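Local coordinates for protein FucU (Bifidobacterium longum subsp. infantis, PDB 3MVK) that probably interconverts sugar anomers and ring forms, acting as an L-fucose mutarotase and D-ribose pyranase of the RbsD/FucU family, at residues Gly52-Leu65 / Ile88-Asp100. Residues are numbered along the deposited sequence; the frame is centred on the assembly and turned at random.
Sequences GGEILKAILTVFPL and IWDVYAGLIKEHD
With CG of Tyr-92 set beside its own backbone N (chi1 -73°), the phenol leans across to the start of helix 52-60, while Leu-56, whose CG lies opposite its backbone N (chi1 -179°), sends CD2 obliquely against the ring, 3.5 Å from Tyr-92 CD1. The ring edge meets backbone: Tyr-92 CE1 lies 3.6 Å from Gly-52 C, in the ring plane, and Tyr-92 OH 3.4 Å from Gly-52 CA. Gly-52 has no CB, and the position one would take lies against Tyr-92 OH, which is consistent with the close approach. The same hydroxyl is hydrogen-bonded to Ala-135 O, which helps to hold the far end of the phenol. Replacing Tyr-92 by alanine would probably open a gap beside Leu-56 CD2 and the Gly-52 backbone and leave Ala-135 O without this partner. Farther along, Leu-95 enters as a knob among Gly-53, Leu-56, Lys-57 and Leu-60; its CD1 comes 3.4 Å from Gly-53 O, and its CD2 packs on the Lys-57 methylenes. Leu-60 CD1 reaches the backbone at Leu-95 O (3.5 Å), and past the helix the side chains of Leu-65 and Ile-96 cross at about a right angle, with Leu-65 CD1 3.8 Å from Ile-96 CG2. On the solvent side, Lys-57 NZ and Glu-98 OE1 form a long salt bridge of 4.0 Å. On the sheet side, Leu-56 and Leu-65 touch Leu-139 of strand 137-140, and Tyr-92 and Ile-96 touch strand 73-76. The axes of helices 52-60 and 88-97 approach to 9.8 Å with a crossing angle of -16°, the geometry of two near-parallel neighbouring helices packed on a mixed beta-sheet, here in the alpha/beta fold of the RbsD/FucU family.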
loop_
_atom_site.group_PDB
_atom_site.type_symbol
_atom_site.label_atom_id
_atom_site.label_comp_id
_atom_site.label_asym_id
_atom_site.label_seq_id
_atom_site.Cartn_x
_atom_site.Cartn_y
_atom_site.Cartn_z
ATOM N N GLY G 52 -27.983 -13.784 13.997
ATOM C CA GLY G 52 -28.615 -12.596 13.376
ATOM C C GLY G 52 -29.391 -11.740 14.363
ATOM O O GLY G 52 -29.307 -10.500 14.341
ATOM N N GLY G 53 -30.146 -12.387 15.250
ATOM C CA GLY G 53 -30.946 -11.649 16.254
ATOM C C GLY G 53 -30.090 -10.863 17.224
ATOM O O GLY G 53 -30.368 -9.706 17.497
ATOM N N GLU G 54 -29.015 -11.457 17.722
ATOM C CA GLU G 54 -28.203 -10.723 18.687
ATOM C C GLU G 54 -27.480 -9.558 18.029
ATOM O O GLU G 54 -27.342 -8.484 18.637
ATOM C CB GLU G 54 -27.248 -11.614 19.476
ATOM C CG GLU G 54 -26.285 -12.392 18.663
ATOM C CD GLU G 54 -25.508 -13.408 19.508
ATOM O OE1 GLU G 54 -25.396 -14.584 19.077
ATOM O OE2 GLU G 54 -25.051 -13.035 20.616
ATOM N N ILE G 55 -27.059 -9.749 16.775
ATOM C CA ILE G 55 -26.467 -8.646 16.020
ATOM C C ILE G 55 -27.484 -7.533 15.766
ATOM O O ILE G 55 -27.191 -6.359 15.984
ATOM C CB ILE G 55 -25.834 -9.128 14.706
ATOM C CG1 ILE G 55 -24.635 -10.013 15.023
ATOM C CG2 ILE G 55 -25.377 -7.937 13.852
ATOM C CD1 ILE G 55 -24.085 -10.729 13.839
ATOM N N LEU G 56 -28.676 -7.892 15.297
ATOM C CA LEU G 56 -29.695 -6.871 15.043
ATOM C C LEU G 56 -30.023 -6.121 16.312
ATOM O O LEU G 56 -30.134 -4.895 16.300
ATOM C CB LEU G 56 -30.965 -7.504 14.477
ATOM C CG LEU G 56 -32.085 -6.521 14.155
ATOM C CD1 LEU G 56 -31.689 -5.453 13.085
ATOM C CD2 LEU G 56 -33.326 -7.299 13.694
ATOM N N LYS G 57 -30.194 -6.852 17.405
ATOM C CA LYS G 57 -30.559 -6.215 18.670
ATOM C C LYS G 57 -29.503 -5.178 19.076
ATOM O O LYS G 57 -29.848 -4.073 19.511
ATOM C CB LYS G 57 -30.724 -7.253 19.770
ATOM C CG LYS G 57 -31.200 -6.684 21.101
ATOM C CD LYS G 57 -31.092 -7.773 22.184
ATOM C CE LYS G 57 -31.407 -7.206 23.553
ATOM N NZ LYS G 57 -32.842 -6.813 23.656
ATOM N N ALA G 58 -28.227 -5.524 18.920
ATOM C CA ALA G 58 -27.144 -4.632 19.264
ATOM C C ALA G 58 -27.117 -3.399 18.352
ATOM O O ALA G 58 -26.977 -2.262 18.822
ATOM C CB ALA G 58 -25.811 -5.388 19.228
ATOM N N ILE G 59 -27.260 -3.625 17.051
ATOM C CA ILE G 59 -27.206 -2.541 16.065
ATOM C C ILE G 59 -28.327 -1.525 16.306
ATOM O O ILE G 59 -28.090 -0.330 16.271
ATOM C CB ILE G 59 -27.253 -3.074 14.623
ATOM C CG1 ILE G 59 -25.908 -3.711 14.279
ATOM C CG2 ILE G 59 -27.590 -1.939 13.620
ATOM C CD1 ILE G 59 -25.927 -4.473 12.969
ATOM N N LEU G 60 -29.534 -2.010 16.560
ATOM C CA LEU G 60 -30.680 -1.128 16.719
ATOM C C LEU G 60 -30.563 -0.203 17.935
ATOM O O LEU G 60 -31.187 0.864 17.950
ATOM C CB LEU G 60 -31.992 -1.915 16.754
ATOM C CG LEU G 60 -32.373 -2.645 15.460
ATOM C CD1 LEU G 60 -33.615 -3.457 15.721
ATOM C CD2 LEU G 60 -32.572 -1.695 14.284
ATOM N N THR G 61 -29.744 -0.573 18.921
ATOM C CA THR G 61 -29.506 0.339 20.045
ATOM C C THR G 61 -28.766 1.621 19.621
ATOM O O THR G 61 -28.859 2.652 20.297
ATOM C CB THR G 61 -28.777 -0.339 21.216
ATOM O OG1 THR G 61 -27.415 -0.561 20.854
ATOM C CG2 THR G 61 -29.437 -1.653 21.593
ATOM N N VAL G 62 -28.042 1.571 18.503
ATOM C CA VAL G 62 -27.267 2.729 18.060
ATOM C C VAL G 62 -27.591 3.248 16.654
ATOM O O VAL G 62 -27.052 4.268 16.220
ATOM C CB VAL G 62 -25.742 2.480 18.194
ATOM C CG1 VAL G 62 -25.363 2.294 19.651
ATOM C CG2 VAL G 62 -25.302 1.288 17.353
ATOM N N PHE G 63 -28.503 2.577 15.961
ATOM C CA PHE G 63 -28.696 2.780 14.529
ATOM C C PHE G 63 -30.175 3.020 14.283
ATOM O O PHE G 63 -30.990 2.090 14.405
ATOM C CB PHE G 63 -28.228 1.517 13.800
ATOM C CG PHE G 63 -28.271 1.574 12.285
ATOM C CD1 PHE G 63 -27.105 1.841 11.556
ATOM C CD2 PHE G 63 -29.424 1.244 11.591
ATOM C CE1 PHE G 63 -27.105 1.833 10.138
ATOM C CE2 PHE G 63 -29.447 1.236 10.182
ATOM C CZ PHE G 63 -28.283 1.525 9.452
ATOM N N PRO G 64 -30.539 4.267 13.962
ATOM C CA PRO G 64 -31.931 4.570 13.650
ATOM C C PRO G 64 -32.330 4.044 12.273
ATOM O O PRO G 64 -31.583 4.193 11.287
ATOM C CB PRO G 64 -31.974 6.114 13.684
ATOM C CG PRO G 64 -30.609 6.516 13.274
ATOM C CD PRO G 64 -29.654 5.437 13.772
ATOM N N LEU G 65 -33.495 3.404 12.208
ATOM C CA LEU G 65 -34.004 2.932 10.925
ATOM C C LEU G 65 -34.691 4.064 10.193
ATOM O O LEU G 65 -35.479 4.805 10.799
ATOM C CB LEU G 65 -35.002 1.792 11.128
ATOM C CG LEU G 65 -34.411 0.447 11.544
ATOM C CD1 LEU G 65 -35.541 -0.519 11.845
ATOM C CD2 LEU G 65 -33.487 -0.100 10.445
ATOM N N ILE G 88 -36.814 -16.779 12.032
ATOM C CA ILE G 88 -36.018 -15.581 12.364
ATOM C C ILE G 88 -36.645 -14.302 11.789
ATOM O O ILE G 88 -36.405 -13.215 12.314
ATOM C CB ILE G 88 -34.546 -15.707 11.906
ATOM C CG1 ILE G 88 -33.649 -14.755 12.739
ATOM C CG2 ILE G 88 -34.444 -15.422 10.430
ATOM C CD1 ILE G 88 -32.163 -15.037 12.645
ATOM N N TRP G 89 -37.482 -14.429 10.760
ATOM C CA TRP G 89 -38.174 -13.262 10.209
ATOM C C TRP G 89 -39.047 -12.595 11.260
ATOM O O TRP G 89 -39.088 -11.373 11.359
ATOM C CB TRP G 89 -39.015 -13.634 8.995
ATOM C CG TRP G 89 -38.215 -14.115 7.806
ATOM C CD1 TRP G 89 -36.841 -14.251 7.716
ATOM C CD2 TRP G 89 -38.740 -14.522 6.541
ATOM N NE1 TRP G 89 -36.494 -14.707 6.474
ATOM C CE2 TRP G 89 -37.634 -14.882 5.727
ATOM C CE3 TRP G 89 -40.042 -14.609 6.008
ATOM C CZ2 TRP G 89 -37.781 -15.337 4.405
ATOM C CZ3 TRP G 89 -40.190 -15.064 4.691
ATOM C CH2 TRP G 89 -39.059 -15.423 3.905
ATOM N N ASP G 90 -39.734 -13.401 12.073
ATOM C CA ASP G 90 -40.580 -12.839 13.130
ATOM C C ASP G 90 -39.736 -12.348 14.301
ATOM O O ASP G 90 -40.107 -11.379 14.956
ATOM C CB ASP G 90 -41.615 -13.858 13.619
ATOM C CG ASP G 90 -42.774 -14.049 12.638
ATOM O OD1 ASP G 90 -42.918 -13.283 11.643
ATOM O OD2 ASP G 90 -43.562 -14.984 12.870
ATOM N N VAL G 91 -38.600 -12.996 14.550
ATOM C CA VAL G 91 -37.660 -12.490 15.553
ATOM C C VAL G 91 -37.202 -11.081 15.149
ATOM O O VAL G 91 -37.234 -10.137 15.953
ATOM C CB VAL G 91 -36.456 -13.421 15.719
ATOM C CG1 VAL G 91 -35.380 -12.792 16.611
ATOM C CG2 VAL G 91 -36.906 -14.776 16.280
ATOM N N TYR G 92 -36.813 -10.933 13.882
ATOM C CA TYR G 92 -36.373 -9.628 13.394
ATOM C C TYR G 92 -37.475 -8.576 13.537
ATOM O O TYR G 92 -37.217 -7.446 13.951
ATOM C CB TYR G 92 -35.947 -9.717 11.924
ATOM C CG TYR G 92 -34.629 -10.423 11.674
ATOM C CD1 TYR G 92 -33.673 -10.587 12.697
ATOM C CD2 TYR G 92 -34.310 -10.884 10.391
ATOM C CE1 TYR G 92 -32.443 -11.211 12.442
ATOM C CE2 TYR G 92 -33.092 -11.499 10.135
ATOM C CZ TYR G 92 -32.167 -11.663 11.163
ATOM O OH TYR G 92 -30.953 -12.260 10.889
ATOM N N ALA G 93 -38.706 -8.953 13.197
ATOM C CA ALA G 93 -39.849 -8.042 13.350
ATOM C C ALA G 93 -40.025 -7.553 14.793
ATOM O O ALA G 93 -40.283 -6.373 15.009
ATOM C CB ALA G 93 -41.134 -8.701 12.833
ATOM N N GLY G 94 -39.887 -8.469 15.754
ATOM C CA GLY G 94 -40.004 -8.180 17.182
ATOM C C GLY G 94 -38.915 -7.226 17.617
ATOM O O GLY G 94 -39.174 -6.278 18.356
ATOM N N LEU G 95 -37.695 -7.465 17.139
ATOM C CA LEU G 95 -36.576 -6.605 17.527
ATOM C C LEU G 95 -36.726 -5.201 16.958
ATOM O O LEU G 95 -36.409 -4.209 17.637
ATOM C CB LEU G 95 -35.228 -7.236 17.124
ATOM C CG LEU G 95 -34.857 -8.521 17.886
ATOM C CD1 LEU G 95 -33.680 -9.245 17.234
ATOM C CD2 LEU G 95 -34.573 -8.307 19.358
ATOM N N ILE G 96 -37.208 -5.110 15.726
ATOM C CA ILE G 96 -37.478 -3.815 15.108
ATOM C C ILE G 96 -38.598 -3.101 15.856
ATOM O O ILE G 96 -38.507 -1.904 16.120
ATOM C CB ILE G 96 -37.797 -3.966 13.611
ATOM C CG1 ILE G 96 -36.517 -4.385 12.868
ATOM C CG2 ILE G 96 -38.453 -2.680 13.045
ATOM C CD1 ILE G 96 -36.712 -4.780 11.412
ATOM N N LYS G 97 -39.641 -3.843 16.220
ATOM C CA LYS G 97 -40.813 -3.241 16.883
ATOM C C LYS G 97 -40.427 -2.543 18.187
ATOM O O LYS G 97 -41.071 -1.565 18.581
ATOM C CB LYS G 97 -41.893 -4.295 17.136
ATOM N N GLU G 98 -39.379 -3.043 18.844
ATOM C CA GLU G 98 -38.860 -2.448 20.084
ATOM C C GLU G 98 -38.388 -1.004 19.880
ATOM O O GLU G 98 -38.380 -0.210 20.827
ATOM C CB GLU G 98 -37.745 -3.315 20.690
ATOM C CG GLU G 98 -38.255 -4.684 21.161
ATOM C CD GLU G 98 -37.202 -5.580 21.813
ATOM O OE1 GLU G 98 -36.018 -5.184 21.949
ATOM O OE2 GLU G 98 -37.581 -6.713 22.198
ATOM N N HIS G 99 -38.010 -0.668 18.647
ATOM C CA HIS G 99 -37.495 0.670 18.315
ATOM C C HIS G 99 -38.355 1.479 17.370
ATOM O O HIS G 99 -38.262 2.709 17.330
ATOM C CB HIS G 99 -36.111 0.536 17.697
ATOM C CG HIS G 99 -35.068 0.174 18.694
ATOM N ND1 HIS G 99 -34.705 -1.132 18.950
ATOM C CD2 HIS G 99 -34.368 0.940 19.559
ATOM C CE1 HIS G 99 -33.792 -1.148 19.902
ATOM N NE2 HIS G 99 -33.579 0.094 20.295
ATOM N N ASP G 100 -39.160 0.792 16.577
ATOM C CA ASP G 100 -39.880 1.448 15.504
ATOM C C ASP G 100 -41.281 0.853 15.436
ATOM O O ASP G 100 -41.434 -0.353 15.206
ATOM C CB ASP G 100 -39.121 1.257 14.187
ATOM C CG ASP G 100 -39.649 2.134 13.071
ATOM O OD1 ASP G 100 -40.850 2.032 12.735
ATOM O OD2 ASP G 100 -38.860 2.932 12.518
#